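Local coordinates for fibronectin-binding protein (Streptococcus pyogenes, PDB 5A0L) that attaches the bacterium covalently to its host through an internal thioester, acting as a fibronectin-binding surface adhesin, at residues T6-K11 with R58-T63; P18-D23 with T63-Y68; N101-G106 with L125-A130; N141-M146 with A167-I172. All coordinates share one frame; numbering follows the deposited sequence.

Interaction 1: residues T6-K11 with R58-T63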
loop_
_atom_site.group_PDB
_atom_site.type_symbol
_atom_site.label_atom_id
_atom_site.label_comp_id
_atom_site.label_asym_id
_atom_site.label_seq_id
_atom_site.Cartn_x
_atom_site.Cartn_y
_atom_site.Cartn_z
ATOM N N THR A 6 -7.688 -6.618 -19.270
ATOM C CA THR A 6 -8.228 -7.958 -18.836
ATOM C C THR A 6 -7.996 -8.209 -17.347
ATOM O O THR A 6 -6.923 -7.900 -16.807
ATOM C CB THR A 6 -7.588 -9.117 -19.631
ATOM O OG1 THR A 6 -7.567 -8.766 -21.009
ATOM C CG2 THR A 6 -8.390 -10.414 -19.476
ATOM N N VAL A 7 -9.010 -8.770 -16.692
ATOM C CA VAL A 7 -8.912 -9.139 -15.268
ATOM C C VAL A 7 -9.062 -10.656 -15.099
ATOM O O VAL A 7 -9.743 -11.319 -15.868
ATOM C CB VAL A 7 -9.902 -8.382 -14.345
ATOM C CG1 VAL A 7 -9.597 -6.892 -14.346
ATOM C CG2 VAL A 7 -11.343 -8.668 -14.690
ATOM N N PRO A 8 -8.454 -11.196 -14.049
ATOM C CA PRO A 8 -8.601 -12.613 -13.764
ATOM C C PRO A 8 -9.980 -12.936 -13.180
ATOM O O PRO A 8 -10.681 -12.076 -12.645
ATOM C CB PRO A 8 -7.507 -12.862 -12.728
ATOM C CG PRO A 8 -7.347 -11.528 -12.031
ATOM C CD PRO A 8 -7.512 -10.528 -13.136
ATOM N N ASN A 9 -10.375 -14.190 -13.271
ATOM C CA ASN A 9 -11.604 -14.669 -12.652
ATOM C C ASN A 9 -11.334 -16.003 -11.955
ATOM O O ASN A 9 -11.346 -17.074 -12.570
ATOM C CB ASN A 9 -12.738 -14.797 -13.671
ATOM C CG ASN A 9 -14.072 -15.147 -13.025
ATOM O OD1 ASN A 9 -14.157 -15.380 -11.819
ATOM N ND2 ASN A 9 -15.115 -15.178 -13.824
ATOM N N PHE A 10 -11.087 -15.931 -10.649
ATOM C CA PHE A 10 -10.766 -17.088 -9.817
ATOM C C PHE A 10 -11.806 -17.184 -8.717
ATOM O O PHE A 10 -12.129 -16.196 -8.074
ATOM C CB PHE A 10 -9.349 -16.959 -9.221
ATOM C CG PHE A 10 -8.240 -17.251 -10.216
ATOM C CD1 PHE A 10 -7.909 -16.341 -11.181
ATOM C CD2 PHE A 10 -7.556 -18.439 -10.183
ATOM C CE1 PHE A 10 -6.924 -16.605 -12.107
ATOM C CE2 PHE A 10 -6.555 -18.713 -11.099
ATOM C CZ PHE A 10 -6.252 -17.793 -12.072
ATOM N N LYS A 11 -12.297 -18.375 -8.452
ATOM C CA LYS A 11 -13.226 -18.616 -7.345
ATOM C C LYS A 11 -12.487 -19.279 -6.178
ATOM O O LYS A 11 -11.792 -20.285 -6.341
ATOM C CB LYS A 11 -14.395 -19.502 -7.777
ATOM C CG LYS A 11 -15.414 -19.711 -6.643
ATOM C CD LYS A 11 -16.838 -19.935 -7.139
ATOM C CE LYS A 11 -16.964 -21.199 -7.960
ATOM N NZ LYS A 11 -16.891 -22.419 -7.110
ATOM N N ARG A 58 1.273 -13.844 -4.895
ATOM C CA ARG A 58 1.858 -14.401 -6.108
ATOM C C ARG A 58 1.438 -13.614 -7.356
ATOM O O ARG A 58 0.373 -12.995 -7.391
ATOM C CB ARG A 58 1.453 -15.879 -6.243
ATOM C CG ARG A 58 1.923 -16.777 -5.095
ATOM C CD ARG A 58 3.415 -16.598 -4.809
ATOM N NE ARG A 58 4.242 -16.912 -5.975
ATOM C CZ ARG A 58 5.360 -16.270 -6.311
ATOM N NH1 ARG A 58 5.797 -15.236 -5.593
ATOM N NH2 ARG A 58 6.018 -16.635 -7.401
ATOM N N PRO A 59 2.242 -13.709 -8.427
ATOM C CA PRO A 59 1.841 -13.131 -9.703
ATOM C C PRO A 59 0.503 -13.662 -10.171
ATOM O O PRO A 59 0.162 -14.834 -9.936
ATOM C CB PRO A 59 2.969 -13.546 -10.664
ATOM C CG PRO A 59 4.165 -13.705 -9.783
ATOM C CD PRO A 59 3.588 -14.294 -8.502
ATOM N N THR A 60 -0.242 -12.854 -10.892
ATOM C CA THR A 60 -1.498 -13.272 -11.463
ATOM C C THR A 60 -1.337 -14.564 -12.270
ATOM O O THR A 60 -0.359 -14.740 -13.006
ATOM C CB THR A 60 -2.094 -12.195 -12.366
ATOM O OG1 THR A 60 -1.721 -10.913 -11.874
ATOM C CG2 THR A 60 -3.602 -12.340 -12.428
ATOM N N TYR A 61 -2.303 -15.465 -12.085
ATOM C CA TYR A 61 -2.387 -16.697 -12.897
ATOM C C TYR A 61 -1.365 -17.754 -12.464
ATOM O O TYR A 61 -1.215 -18.775 -13.135
ATOM C CB TYR A 61 -2.370 -16.458 -14.429
ATOM C CG TYR A 61 -3.376 -15.447 -14.896
ATOM C CD1 TYR A 61 -4.739 -15.747 -14.946
ATOM C CD2 TYR A 61 -2.969 -14.182 -15.277
ATOM C CE1 TYR A 61 -5.673 -14.796 -15.369
ATOM C CE2 TYR A 61 -3.891 -13.236 -15.704
ATOM C CZ TYR A 61 -5.234 -13.550 -15.752
ATOM O OH TYR A 61 -6.173 -12.610 -16.175
ATOM N N SER A 62 -0.704 -17.547 -11.333
ATOM C CA SER A 62 0.182 -18.550 -10.728
ATOM C C SER A 62 -0.593 -19.828 -10.419
ATOM O O SER A 62 -1.836 -19.843 -10.387
ATOM C CB SER A 62 0.847 -18.043 -9.422
ATOM O OG SER A 62 1.792 -16.991 -9.635
ATOM N N THR A 63 0.155 -20.906 -10.192
ATOM C CA THR A 63 -0.456 -22.173 -9.758
ATOM C C THR A 63 -0.904 -22.183 -8.300
ATOM O O THR A 63 -1.631 -23.077 -7.905
ATOM C CB THR A 63 0.497 -23.357 -9.942
ATOM O OG1 THR A 63 1.740 -23.105 -9.267
ATOM C CG2 THR A 63 0.756 -23.579 -11.426
HETATM O O HOH W 1 -5.210 -9.995 -16.138
#
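Phe10 and Tyr61 meet where CE1 of Phe10 lies 3.7 Å from CD1 of Tyr61, a tyrosine carbon that sits at the edge of the phenylalanine ring and in its plane. With ring planes 51° apart the two rings meet obliquely. CG of Tyr61 lies anti to the carbonyl carbon (chi1 -51°), which swings the phenol over toward Pro8. Farther out along it, CE1 of Tyr61 is 3.8 Å from Pro8 CB, and its OH passes 3.4 Å from Pro8 CA. Pro8 N has no hydrogen to offer, and the hydroxyl is instead linked by a water, 2.8 Å from Tyr61 OH, that donates to the carbonyl oxygen of Thr6. The methyl of Thr60 lies over one face of the Tyr61 ring toward its rim, with CG2 3.9 Å from Pro8 CG.

A type II turn from Pro59 to Ser62 presents the tyrosine. Pro59 O accepts from Ser62 N and, at 2.7 Å, from Ser62 OG, both from the same face of the carbonyl. Outside the segments, Tyr20 OH bonds to Tyr61 N and Asn38 ND2 to Pro8 O. The direct contact is thus van der Waals packing, and its polar link goes through one water, as suits a surface position.

Interaction 2: residues P18-D23 with T63-Y68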
loop_
_atom_site.group_PDB
_atom_site.type_symbol
_atom_site.label_atom_id
_atom_site.label_comp_id
_atom_site.label_asym_id
_atom_site.label_seq_id
_atom_site.Cartn_x
_atom_site.Cartn_y
_atom_site.Cartn_z
ATOM N N PRO A 18 -13.444 -14.602 -0.419
ATOM C CA PRO A 18 -13.749 -14.757 -1.848
ATOM C C PRO A 18 -12.923 -13.869 -2.799
ATOM O O PRO A 18 -13.001 -14.081 -4.017
ATOM C CB PRO A 18 -15.228 -14.373 -1.904
ATOM C CG PRO A 18 -15.331 -13.275 -0.867
ATOM C CD PRO A 18 -14.444 -13.767 0.262
ATOM N N TRP A 19 -12.197 -12.877 -2.270
ATOM C CA TRP A 19 -11.442 -11.951 -3.124
ATOM C C TRP A 19 -10.127 -12.568 -3.535
ATOM O O TRP A 19 -9.414 -13.137 -2.706
ATOM C CB TRP A 19 -11.183 -10.636 -2.349
ATOM C CG TRP A 19 -12.416 -9.810 -2.171
ATOM C CD1 TRP A 19 -13.394 -9.982 -1.240
ATOM C CD2 TRP A 19 -12.843 -8.696 -2.982
ATOM N NE1 TRP A 19 -14.409 -9.060 -1.420
ATOM C CE2 TRP A 19 -14.079 -8.255 -2.480
ATOM C CE3 TRP A 19 -12.272 -8.001 -4.069
ATOM C CZ2 TRP A 19 -14.767 -7.179 -3.046
ATOM C CZ3 TRP A 19 -12.950 -6.945 -4.590
ATOM C CH2 TRP A 19 -14.188 -6.569 -4.113
ATOM N N TYR A 20 -9.786 -12.443 -4.817
ATOM C CA TYR A 20 -8.485 -12.848 -5.337
ATOM C C TYR A 20 -7.526 -11.652 -5.238
ATOM O O TYR A 20 -7.862 -10.566 -5.713
ATOM C CB TYR A 20 -8.658 -13.292 -6.787
ATOM C CG TYR A 20 -7.426 -13.772 -7.522
ATOM C CD1 TYR A 20 -6.443 -14.517 -6.929
ATOM C CD2 TYR A 20 -7.254 -13.444 -8.854
ATOM C CE1 TYR A 20 -5.325 -14.941 -7.624
ATOM C CE2 TYR A 20 -6.160 -13.845 -9.572
ATOM C CZ TYR A 20 -5.169 -14.575 -8.979
ATOM O OH TYR A 20 -4.062 -14.991 -9.680
ATOM N N GLY A 21 -6.367 -11.865 -4.608
ATOM C CA GLY A 21 -5.327 -10.892 -4.517
ATOM C C GLY A 21 -4.110 -11.368 -5.257
ATOM O O GLY A 21 -3.707 -12.528 -5.088
ATOM N N TYR A 22 -3.472 -10.488 -6.015
ATOM C CA TYR A 22 -2.450 -10.909 -6.942
ATOM C C TYR A 22 -1.488 -9.785 -7.264
ATOM O O TYR A 22 -1.828 -8.589 -7.160
ATOM C CB TYR A 22 -3.057 -11.427 -8.285
ATOM C CG TYR A 22 -4.150 -10.549 -8.854
ATOM C CD1 TYR A 22 -5.458 -10.652 -8.407
ATOM C CD2 TYR A 22 -3.887 -9.618 -9.881
ATOM C CE1 TYR A 22 -6.487 -9.882 -8.933
ATOM C CE2 TYR A 22 -4.925 -8.863 -10.422
ATOM C CZ TYR A 22 -6.214 -9.000 -9.948
ATOM O OH TYR A 22 -7.280 -8.261 -10.442
ATOM N N ASP A 23 -0.267 -10.153 -7.640
ATOM C CA ASP A 23 0.731 -9.179 -8.085
ATOM C C ASP A 23 0.645 -9.085 -9.605
ATOM O O ASP A 23 0.959 -10.051 -10.292
ATOM C CB ASP A 23 2.117 -9.597 -7.647
ATOM C CG ASP A 23 3.185 -8.577 -7.954
ATOM O OD1 ASP A 23 2.894 -7.491 -8.509
ATOM O OD2 ASP A 23 4.356 -8.876 -7.627
ATOM N N THR A 63 0.155 -20.906 -10.192
ATOM C CA THR A 63 -0.456 -22.173 -9.758
ATOM C C THR A 63 -0.904 -22.183 -8.300
ATOM O O THR A 63 -1.631 -23.077 -7.905
ATOM C CB THR A 63 0.497 -23.357 -9.942
ATOM O OG1 THR A 63 1.740 -23.105 -9.267
ATOM C CG2 THR A 63 0.756 -23.579 -11.426
ATOM N N THR A 64 -0.416 -21.204 -7.542
ATOM C CA THR A 64 -0.788 -20.921 -6.179
ATOM C C THR A 64 -1.510 -19.575 -6.203
ATOM O O THR A 64 -0.956 -18.598 -6.721
ATOM C CB THR A 64 0.502 -20.740 -5.322
ATOM O OG1 THR A 64 1.329 -21.925 -5.362
ATOM C CG2 THR A 64 0.214 -20.333 -3.964
ATOM N N ASN A 65 -2.719 -19.542 -5.659
ATOM C CA ASN A 65 -3.544 -18.321 -5.649
ATOM C C ASN A 65 -3.896 -17.879 -4.228
ATOM O O ASN A 65 -4.197 -18.699 -3.373
ATOM C CB ASN A 65 -4.817 -18.527 -6.435
ATOM C CG ASN A 65 -4.537 -19.020 -7.860
ATOM O OD1 ASN A 65 -5.011 -20.081 -8.242
ATOM N ND2 ASN A 65 -3.658 -18.345 -8.572
ATOM N N ASN A 66 -3.871 -16.582 -4.023
ATOM C CA ASN A 66 -4.109 -15.952 -2.752
ATOM C C ASN A 66 -5.529 -15.397 -2.683
ATOM O O ASN A 66 -5.903 -14.558 -3.507
ATOM C CB ASN A 66 -3.081 -14.857 -2.519
ATOM C CG ASN A 66 -1.682 -15.347 -2.552
ATOM O OD1 ASN A 66 -0.930 -15.166 -3.516
ATOM N ND2 ASN A 66 -1.303 -16.023 -1.486
ATOM N N PHE A 67 -6.281 -15.839 -1.670
ATOM C CA PHE A 67 -7.623 -15.379 -1.443
ATOM C C PHE A 67 -7.735 -14.620 -0.110
ATOM O O PHE A 67 -6.941 -14.863 0.805
ATOM C CB PHE A 67 -8.622 -16.547 -1.526
ATOM C CG PHE A 67 -8.706 -17.116 -2.918
ATOM C CD1 PHE A 67 -9.377 -16.435 -3.932
ATOM C CD2 PHE A 67 -8.039 -18.284 -3.245
ATOM C CE1 PHE A 67 -9.415 -16.953 -5.240
ATOM C CE2 PHE A 67 -8.086 -18.795 -4.541
ATOM C CZ PHE A 67 -8.774 -18.123 -5.524
ATOM N N TYR A 68 -8.746 -13.758 -0.041
ATOM C CA TYR A 68 -8.856 -12.771 0.992
ATOM C C TYR A 68 -10.306 -12.508 1.377
ATOM O O TYR A 68 -11.218 -12.550 0.548
ATOM C CB TYR A 68 -8.251 -11.455 0.447
ATOM C CG TYR A 68 -6.776 -11.465 0.320
ATOM C CD1 TYR A 68 -5.982 -11.043 1.385
ATOM C CD2 TYR A 68 -6.135 -11.869 -0.871
ATOM C CE1 TYR A 68 -4.637 -11.074 1.342
ATOM C CE2 TYR A 68 -4.747 -11.927 -0.912
ATOM C CZ TYR A 68 -3.992 -11.519 0.221
ATOM O OH TYR A 68 -2.605 -11.498 0.178
HETATM O O HOH W 2 -1.966 -15.656 -8.313
HETATM O O HOH W 3 -2.401 -14.770 -5.809
#
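Tyr20 extends its side chain with CG opposite the backbone N (chi1 -179°), whereas Phe67 turns CG anti to its carbonyl carbon (chi1 -66°); from facing positions of an antiparallel non-hydrogen-bonded pair, the two rings converge obliquely on one face of the sheet. Tyr20 CB comes within 4.0 Å of Phe67 CE1. The phenol then runs out beside Asn65, where a water lies 2.6 Å from Tyr20 OH and accepts from Asn65 ND2 at 3.2 Å. Both polar ends have direct partners too: Tyr61 N for the hydroxyl and Ser62 O for the amide.

The backbone bonds lie on either side of this pair. Trp19 N donates to Tyr68 O at 3.0 Å, while the return bond from Tyr68 N to Trp19 O is short but bent and weak. Trp19 O also receives a CA-H contact from Phe67 CA at 3.1 Å. Gly21 N gives a nearly straight bond (175°) to Asn66 O, 2.9 Å away. Beyond it the strands part, and a water accepting from Asn66 N sits between that nitrogen and Gly21 O.

On the other face Tyr68 lays its ring beside the glycine, CE2 3.8 Å from Gly21 CA, with its OH bonded to the carbonyl of Gln201, probably the glutamine of the thioester. Trp19 projects from the same face and meets Phe193 edge-to-face. Strands 19-23 and 66-72 are the two ends of the six-strand order, and their antiparallel ladder is the seam that closes the β-barrel.

Interaction 3: residues N101-G106 with L125-A130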
loop_
_atom_site.group_PDB
_atom_site.type_symbol
_atom_site.label_atom_id
_atom_site.label_comp_id
_atom_site.label_asym_id
_atom_site.label_seq_id
_atom_site.Cartn_x
_atom_site.Cartn_y
_atom_site.Cartn_z
ATOM N N ASN A 101 -4.530 9.387 5.449
ATOM C CA ASN A 101 -3.901 10.503 4.794
ATOM C C ASN A 101 -2.717 10.081 3.936
ATOM O O ASN A 101 -2.476 10.688 2.877
ATOM C CB ASN A 101 -3.560 11.614 5.782
ATOM C CG ASN A 101 -4.755 12.489 6.103
ATOM O OD1 ASN A 101 -4.998 13.497 5.415
ATOM N ND2 ASN A 101 -5.528 12.114 7.119
ATOM N N VAL A 102 -1.969 9.055 4.343
ATOM C CA VAL A 102 -0.935 8.514 3.471
ATOM C C VAL A 102 -1.509 8.030 2.135
ATOM O O VAL A 102 -1.034 8.386 1.051
ATOM C CB VAL A 102 -0.155 7.370 4.148
ATOM C CG1 VAL A 102 0.684 6.593 3.145
ATOM C CG2 VAL A 102 0.710 7.933 5.260
ATOM N N ILE A 103 -2.570 7.228 2.211
ATOM C CA ILE A 103 -3.135 6.652 0.991
ATOM C C ILE A 103 -3.722 7.768 0.107
ATOM O O ILE A 103 -3.537 7.736 -1.118
ATOM C CB ILE A 103 -4.169 5.558 1.317
ATOM C CG1 ILE A 103 -3.503 4.334 1.963
ATOM C CG2 ILE A 103 -4.980 5.175 0.120
ATOM C CD1 ILE A 103 -2.612 3.564 1.051
ATOM N N TYR A 104 -4.446 8.715 0.701
ATOM C CA TYR A 104 -5.085 9.750 -0.084
ATOM C C TYR A 104 -4.052 10.605 -0.844
ATOM O O TYR A 104 -4.341 11.121 -1.939
ATOM C CB TYR A 104 -5.955 10.621 0.836
ATOM C CG TYR A 104 -6.868 11.560 0.095
ATOM C CD1 TYR A 104 -7.792 11.076 -0.841
ATOM C CD2 TYR A 104 -6.859 12.947 0.363
ATOM C CE1 TYR A 104 -8.615 11.947 -1.553
ATOM C CE2 TYR A 104 -7.712 13.805 -0.324
ATOM C CZ TYR A 104 -8.603 13.304 -1.252
ATOM O OH TYR A 104 -9.426 14.141 -2.005
ATOM N N ASN A 105 -2.864 10.738 -0.260
ATOM C CA ASN A 105 -1.789 11.511 -0.842
ATOM C C ASN A 105 -0.828 10.742 -1.742
ATOM O O ASN A 105 -0.032 11.343 -2.462
ATOM C CB ASN A 105 -1.042 12.271 0.237
ATOM C CG ASN A 105 -1.818 13.463 0.665
ATOM O OD1 ASN A 105 -1.844 14.465 -0.074
ATOM N ND2 ASN A 105 -2.573 13.375 1.773
ATOM N N GLY A 106 -0.894 9.413 -1.673
ATOM C CA GLY A 106 -0.022 8.526 -2.431
ATOM C C GLY A 106 -0.692 8.038 -3.708
ATOM O O GLY A 106 -1.645 8.621 -4.214
ATOM N N LEU A 125 5.887 2.196 -5.059
ATOM C CA LEU A 125 6.990 1.871 -4.164
ATOM C C LEU A 125 7.122 2.897 -3.039
ATOM O O LEU A 125 7.336 2.525 -1.863
ATOM C CB LEU A 125 8.276 1.708 -4.954
ATOM C CG LEU A 125 9.523 1.321 -4.204
ATOM C CD1 LEU A 125 9.343 0.016 -3.437
ATOM C CD2 LEU A 125 10.669 1.212 -5.240
ATOM N N VAL A 126 7.026 4.176 -3.376
ATOM C CA VAL A 126 7.049 5.224 -2.345
ATOM C C VAL A 126 5.894 5.061 -1.364
ATOM O O VAL A 126 6.097 5.090 -0.135
ATOM C CB VAL A 126 7.041 6.616 -2.986
ATOM C CG1 VAL A 126 6.788 7.708 -1.961
ATOM C CG2 VAL A 126 8.336 6.872 -3.715
ATOM N N THR A 127 4.698 4.895 -1.877
ATOM C CA THR A 127 3.526 4.801 -1.028
ATOM C C THR A 127 3.624 3.579 -0.126
ATOM O O THR A 127 3.277 3.628 1.060
ATOM C CB THR A 127 2.242 4.764 -1.860
ATOM O OG1 THR A 127 2.213 5.894 -2.763
ATOM C CG2 THR A 127 1.019 4.824 -1.011
ATOM N N GLN A 128 4.111 2.482 -0.690
ATOM C CA GLN A 128 4.284 1.234 0.060
ATOM C C GLN A 128 5.231 1.447 1.238
ATOM O O GLN A 128 4.997 0.918 2.342
ATOM C CB GLN A 128 4.836 0.163 -0.887
ATOM C CG GLN A 128 5.066 -1.199 -0.210
ATOM C CD GLN A 128 3.788 -1.822 0.250
ATOM O OE1 GLN A 128 3.062 -2.453 -0.535
ATOM N NE2 GLN A 128 3.454 -1.617 1.535
ATOM N N ASN A 129 6.307 2.186 1.029
ATOM C CA ASN A 129 7.224 2.468 2.117
ATOM C C ASN A 129 6.579 3.343 3.195
ATOM O O ASN A 129 6.819 3.112 4.392
ATOM C CB ASN A 129 8.511 3.103 1.597
ATOM C CG ASN A 129 9.518 2.073 1.162
ATOM O OD1 ASN A 129 10.274 1.573 1.987
ATOM N ND2 ASN A 129 9.502 1.692 -0.097
ATOM N N ALA A 130 5.745 4.312 2.808
ATOM C CA ALA A 130 5.055 5.124 3.782
ATOM C C ALA A 130 4.071 4.295 4.581
ATOM O O ALA A 130 3.873 4.522 5.798
ATOM C CB ALA A 130 4.368 6.298 3.097
#
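Val102 and Ala130 touch between two helical segments that run antiparallel, their directions 175° apart and their axes 9.9 Å from each other. This is an antiparallel helix pair, formed by the C-terminal end of helix 92-105 and the middle of helix 120-135. Val102 CG1 points away from its own N (chi1 166°) and reaches the Ala130 methyl CB at 3.7 Å.

The backbones come closest at the other end, where helix 92-105 has stopped: Gly106 CA is 5.3 Å from Thr127 CA. With no side chain on the glycine, its CA reaches 3.5 Å from Thr127 OG1. That hydroxyl is held twice, bonding to Ala123 O one turn back and accepting from Tyr107 N, and so ties the chain just after Gly106 to the second helix.

At an intermediate level, on the side of Tyr48, the packing is looser, Ile103 CD1 standing 4.4 Å from Thr127 CG2. Leu171 of helix 158-172 packs on Ala130, and Tyr48 of strand 45-49 on Ile103 and Thr127. Gln128, whose side chain sets out away from the first helix, bonds through NE2 to the carbonyl of Cys49, probably the thioester cysteine.

The partly exposed residues Tyr104, Leu125 and Asn129 lie on the outer sides of the two helices. There Asn129 folds back on its own helix, its ND2 2.9 Å from Leu125 O and well above the carbonyl plane.

Interaction 4: residues N141-M146 with A167-I172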
loop_
_atom_site.group_PDB
_atom_site.type_symbol
_atom_site.label_atom_id
_atom_site.label_comp_id
_atom_site.label_asym_id
_atom_site.label_seq_id
_atom_site.Cartn_x
_atom_site.Cartn_y
_atom_site.Cartn_z
ATOM N N ASN A 141 15.002 6.409 8.532
ATOM C CA ASN A 141 15.836 7.479 9.071
ATOM C C ASN A 141 16.915 7.987 8.104
ATOM O O ASN A 141 17.680 8.892 8.460
ATOM C CB ASN A 141 16.481 6.989 10.366
ATOM C CG ASN A 141 17.046 5.598 10.225
ATOM O OD1 ASN A 141 17.597 5.251 9.183
ATOM N ND2 ASN A 141 16.933 4.799 11.272
ATOM N N ASP A 142 16.948 7.437 6.888
ATOM C CA ASP A 142 17.978 7.733 5.893
ATOM C C ASP A 142 17.334 8.002 4.519
ATOM O O ASP A 142 17.844 7.525 3.487
ATOM C CB ASP A 142 18.855 6.462 5.796
ATOM C CG ASP A 142 20.286 6.743 5.555
ATOM O OD1 ASP A 142 20.791 7.721 6.142
ATOM O OD2 ASP A 142 20.923 5.930 4.833
ATOM N N VAL A 143 16.252 8.777 4.485
ATOM C CA VAL A 143 15.493 8.918 3.226
ATOM C C VAL A 143 16.360 9.522 2.114
ATOM O O VAL A 143 16.220 9.132 0.959
ATOM C CB VAL A 143 14.175 9.711 3.431
ATOM C CG1 VAL A 143 13.479 10.011 2.101
ATOM C CG2 VAL A 143 13.241 8.978 4.372
ATOM N N ASN A 144 17.267 10.437 2.461
ATOM C CA ASN A 144 18.105 11.075 1.439
ATOM C C ASN A 144 19.024 10.149 0.698
ATOM O O ASN A 144 19.541 10.524 -0.359
ATOM C CB ASN A 144 18.958 12.187 2.035
ATOM C CG ASN A 144 18.178 13.429 2.295
ATOM O OD1 ASN A 144 17.063 13.595 1.810
ATOM N ND2 ASN A 144 18.780 14.338 3.060
ATOM N N LYS A 145 19.271 8.961 1.256
ATOM C CA LYS A 145 20.090 7.953 0.590
ATOM C C LYS A 145 19.278 6.807 0.000
ATOM O O LYS A 145 19.839 5.909 -0.592
ATOM C CB LYS A 145 21.150 7.403 1.558
ATOM C CG LYS A 145 22.250 8.393 1.911
ATOM C CD LYS A 145 23.135 7.890 3.023
ATOM C CE LYS A 145 24.394 8.743 3.144
ATOM N NZ LYS A 145 24.088 10.198 3.342
ATOM N N MET A 146 17.960 6.826 0.147
ATOM C CA MET A 146 17.164 5.701 -0.352
ATOM C C MET A 146 17.250 5.620 -1.861
ATOM O O MET A 146 17.208 6.635 -2.563
ATOM C CB MET A 146 15.723 5.789 0.125
ATOM C CG MET A 146 15.601 5.437 1.599
ATOM S SD MET A 146 13.914 5.604 2.213
ATOM C CE MET A 146 13.158 4.184 1.495
ATOM N N ALA A 167 8.746 12.987 -1.929
ATOM C CA ALA A 167 7.383 12.528 -1.711
ATOM C C ALA A 167 7.291 11.713 -0.418
ATOM O O ALA A 167 6.355 11.880 0.364
ATOM C CB ALA A 167 6.864 11.739 -2.891
ATOM N N LEU A 168 8.242 10.802 -0.240
ATOM C CA LEU A 168 8.213 9.949 0.951
ATOM C C LEU A 168 8.272 10.795 2.246
ATOM O O LEU A 168 7.518 10.547 3.196
ATOM C CB LEU A 168 9.338 8.929 0.875
ATOM C CG LEU A 168 9.381 7.938 2.035
ATOM C CD1 LEU A 168 8.068 7.215 2.227
ATOM C CD2 LEU A 168 10.518 6.944 1.795
ATOM N N LYS A 169 9.131 11.802 2.263
ATOM C CA LYS A 169 9.233 12.669 3.424
ATOM C C LYS A 169 7.888 13.340 3.735
ATOM O O LYS A 169 7.480 13.428 4.893
ATOM C CB LYS A 169 10.278 13.749 3.195
ATOM C CG LYS A 169 11.694 13.251 3.147
ATOM C CD LYS A 169 12.642 14.420 2.870
ATOM C CE LYS A 169 14.036 13.928 2.644
ATOM N NZ LYS A 169 14.917 15.043 2.202
ATOM N N LYS A 170 7.190 13.804 2.696
ATOM C CA LYS A 170 5.905 14.457 2.909
ATOM C C LYS A 170 4.871 13.479 3.455
ATOM O O LYS A 170 4.038 13.820 4.300
ATOM C CB LYS A 170 5.413 15.134 1.624
ATOM C CG LYS A 170 6.304 16.299 1.164
ATOM C CD LYS A 170 5.874 16.899 -0.174
ATOM C CE LYS A 170 6.921 17.840 -0.781
ATOM N NZ LYS A 170 6.436 18.170 -2.152
ATOM N N LEU A 171 4.889 12.249 2.947
ATOM C CA LEU A 171 3.923 11.244 3.339
ATOM C C LEU A 171 4.045 10.833 4.797
ATOM O O LEU A 171 3.028 10.474 5.391
ATOM C CB LEU A 171 3.976 10.012 2.441
ATOM C CG LEU A 171 3.499 10.171 1.000
ATOM C CD1 LEU A 171 3.826 8.914 0.202
ATOM C CD2 LEU A 171 2.003 10.450 0.937
ATOM N N ILE A 172 5.267 10.824 5.339
ATOM C CA ILE A 172 5.482 10.340 6.709
ATOM C C ILE A 172 5.553 11.473 7.730
ATOM O O ILE A 172 5.767 11.225 8.921
ATOM C CB ILE A 172 6.706 9.404 6.813
ATOM C CG1 ILE A 172 8.021 10.140 6.503
ATOM C CG2 ILE A 172 6.523 8.189 5.908
ATOM C CD1 ILE A 172 9.272 9.300 6.716
#
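Val143 and Lys169 mark the closest backbone approach, their CA atoms 7.3 Å apart, where a short 3-10 turn at residues 143-145 faces the last turns of helix 158-172. The 3-10 geometry is seen in successive i to i-3 bonds, Lys145 N to Asp142 O and Met146 N to Val143 O, each 3.0 Å long. Across the gap the α-helical pattern appears in Ile172 N bonding to Leu168 O at 3.1 Å.

Val143 points at the helix and divides its branches: CG1 lies 3.8 Å from Lys169 CG, while CG2 turns to Leu168, 4.3 Å from its CD2. Met146 reaches the same leucine methyl, SD standing 3.7 Å from Leu168 CD2, and a bend about the last torsion (chi3 74°) folds its CE onto that methyl as well.

The exposed side of the contact is polar. Lys169, extended beyond CG, passes Val143 with its aliphatic part and brings NZ 2.6 Å from Asn144 OD1. The ammonium lies in the plane of the amide carbonyl, on a lone pair, and the two side chains cross at about a right angle. Glu166 of the same helix adds a salt bridge, so NZ has two partners.

Met146 O accepts from Arg165 NE, a second link to the helix. A 3-10 turn thus packs against helix 158-172 in the helical part of the thioester domain, joining to it the connection between helices 120-135 and 148-152.

In the fold
From the N terminus, residues 6-11 and then strand 19-23 each wait for partners 40 to 50 residues later: interaction 1 closes on 58-63 and interaction 2 on 63-68. Their segments alternate along the chain, so the two loops cross; they share Thr63 and touch directly, for example through Arg58 O and Asp23 N at 2.9 Å. Interaction 1 lays the N-terminal segment against the loop before strand 66-72, and interaction 2 closes the barrel. Interactions 3 and 4 follow in series, each closing a shorter loop among the helices, and they meet where Leu168 and Leu171 pack against helices 92-105 and 120-135. The centres of interactions 1 and 4 are about 34 Å apart, on opposite sides of the chain's centre.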